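Local coordinates for uncharacterized protein MG376 homolog (Mycoplasma pneumoniae, PDB 2HQL) that probably binds single-stranded DNA through its OB fold, at residues Gly54-Ala57 and Tyr58-Glu61. Sequence-based numbering, arbitrary orientation.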
ATOM      1  N   GLY A  54      -9.356  -9.290  16.057  1.00 23.02           N
ATOM      2  CA  GLY A  54     -10.608  -9.901  16.474  1.00 23.83           C
ATOM      3  C   GLY A  54     -11.033 -11.182  15.785  1.00 25.20           C
ATOM      4  O   GLY A  54     -10.239 -12.104  15.615  1.00 24.44           O
ATOM      5  N   GLN A  55     -12.306 -11.250  15.414  1.00 26.65           N
ATOM      6  CA  GLN A  55     -12.823 -12.424  14.731  1.00 27.95           C
ATOM      7  C   GLN A  55     -12.028 -12.711  13.465  1.00 27.45           C
ATOM      8  O   GLN A  55     -11.594 -13.844  13.233  1.00 28.04           O
ATOM      9  CB  GLN A  55     -14.289 -12.229  14.339  1.00 29.64           C
ATOM     10  CG  GLN A  55     -15.269 -12.215  15.501  1.00 33.82           C
ATOM     11  CD  GLN A  55     -16.668 -12.657  15.091  1.00 34.10           C
ATOM     12  OE1 GLN A  55     -17.612 -12.564  15.875  1.00 35.76           O
ATOM     13  NE2 GLN A  55     -16.802 -13.150  13.858  1.00 35.96           N
ATOM     14  N   LEU A  56     -11.846 -11.672  12.654  1.00 26.71           N
ATOM     15  CA  LEU A  56     -11.137 -11.771  11.380  1.00 24.78           C
ATOM     16  C   LEU A  56      -9.688 -12.270  11.469  1.00 22.84           C
ATOM     17  O   LEU A  56      -9.129 -12.713  10.470  1.00 21.51           O
ATOM     18  CB  LEU A  56     -11.204 -10.421  10.659  1.00 26.23           C
ATOM     19  CG  LEU A  56     -10.764 -10.308   9.192  1.00 27.49           C
ATOM     20  CD1 LEU A  56     -11.407 -11.395   8.356  1.00 26.74           C
ATOM     21  CD2 LEU A  56     -11.149  -8.931   8.663  1.00 27.98           C
ATOM     22  N   ALA A  57      -9.084 -12.203  12.655  1.00 21.82           N
ATOM     23  CA  ALA A  57      -7.718 -12.697  12.832  1.00 21.91           C
ATOM     24  C   ALA A  57      -7.787 -14.216  12.799  1.00 22.23           C
ATOM     25  O   ALA A  57      -6.924 -14.890  12.243  1.00 22.06           O
ATOM     26  CB  ALA A  57      -7.145 -12.232  14.167  1.00 22.52           C
ATOM     27  N   TYR A  58      -8.846 -14.742  13.398  1.00 23.53           N
ATOM     28  CA  TYR A  58      -9.084 -16.172  13.456  1.00 24.45           C
ATOM     29  C   TYR A  58      -9.567 -16.737  12.127  1.00 24.78           C
ATOM     30  O   TYR A  58      -9.368 -17.923  11.843  1.00 25.65           O
ATOM     31  CB  TYR A  58     -10.078 -16.460  14.566  1.00 23.98           C
ATOM     32  CG  TYR A  58      -9.439 -16.359  15.918  1.00 23.30           C
ATOM     33  CD1 TYR A  58      -8.608 -17.378  16.387  1.00 25.00           C
ATOM     34  CD2 TYR A  58      -9.640 -15.243  16.726  1.00 23.31           C
ATOM     35  CE1 TYR A  58      -7.995 -17.294  17.630  1.00 24.74           C
ATOM     36  CE2 TYR A  58      -9.028 -15.144  17.972  1.00 25.16           C
ATOM     37  CZ  TYR A  58      -8.207 -16.175  18.420  1.00 24.33           C
ATOM     38  OH  TYR A  58      -7.609 -16.101  19.662  1.00 22.93           O
ATOM     39  N   GLU A  59     -10.210 -15.889  11.325  1.00 24.78           N
ATOM     40  CA  GLU A  59     -10.661 -16.277   9.993  1.00 25.26           C
ATOM     41  C   GLU A  59      -9.400 -16.384   9.139  1.00 25.13           C
ATOM     42  O   GLU A  59      -9.229 -17.316   8.350  1.00 24.45           O
ATOM     43  CB  GLU A  59     -11.550 -15.199   9.382  1.00 25.64           C
ATOM     44  CG  GLU A  59     -12.876 -14.975  10.065  1.00 30.62           C
ATOM     45  CD  GLU A  59     -13.641 -13.818   9.447  1.00 33.05           C
ATOM     46  OE1 GLU A  59     -13.829 -13.829   8.205  1.00 35.25           O
ATOM     47  OE2 GLU A  59     -14.051 -12.897  10.197  1.00 34.07           O
ATOM     48  N   LEU A  60      -8.516 -15.406   9.316  1.00 25.52           N
ATOM     49  CA  LEU A  60      -7.263 -15.342   8.581  1.00 25.55           C
ATOM     50  C   LEU A  60      -6.416 -16.593   8.828  1.00 25.99           C
ATOM     51  O   LEU A  60      -5.949 -17.242   7.883  1.00 26.42           O
ATOM     52  CB  LEU A  60      -6.499 -14.068   8.984  1.00 26.03           C
ATOM     53  CG  LEU A  60      -5.234 -13.668   8.208  1.00 25.89           C
ATOM     54  CD1 LEU A  60      -5.495 -13.761   6.702  1.00 24.94           C
ATOM     55  CD2 LEU A  60      -4.816 -12.244   8.607  1.00 24.04           C
ATOM     56  N   GLU A  61      -6.228 -16.936  10.100  1.00 26.03           N
ATOM     57  CA  GLU A  61      -5.444 -18.112  10.466  1.00 25.19           C
ATOM     58  C   GLU A  61      -6.054 -19.390   9.885  1.00 24.99           C
ATOM     59  O   GLU A  61      -5.334 -20.315   9.517  1.00 24.45           O
ATOM     60  CB  GLU A  61      -5.344 -18.207  11.986  1.00 25.25           C
ATOM     61  CG  GLU A  61      -4.759 -19.505  12.478  1.00 28.37           C
ATOM     62  CD  GLU A  61      -4.660 -19.556  13.980  1.00 28.84           C
ATOM     63  OE1 GLU A  61      -5.677 -19.289  14.658  1.00 29.85           O
ATOM     64  OE2 GLU A  61      -3.563 -19.864  14.479  1.00 30.33           O
TER
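The N-terminal part of the one helix, 54-64, of this OB fold brings L56 against E59 and G54 against Y58. The helix follows strand 42-53 and leads on to strand 69-81. Backbone hydrogen bonds from each residue to the fourth one on hold the turns. Q55 O accepts E59 N at 3.1 Å and also a weak bond from Y58 N. L56 O accepts L60 N and A57 O accepts E61 N, both at 3.0 Å.

The E59 side chain bends back toward the start of the helix. Its CG lies beside its own backbone N (chi1 -66°), which carries the carboxylate over L56. There E59 OE2 comes within 3.3 Å of L56 CA, and E59 OE1 within 3.4 Å of L56 CD1. The contact is between a carboxylate and aliphatic carbons, on an exposed flank. The Y58 ring presents its edge to G54, with Y58 CD2 3.4 Å from G54 O. The same ring meets W22, and E61 OE2 accepts a hydrogen bond from W22 NE1. On the buried side, A57 and L60 pack on F29, while L56 and L60 touch I93 and I96. Such an amphipathic helix, joining the third and fourth strands in sequence and packing against the curved sheet, is typical of the OB fold.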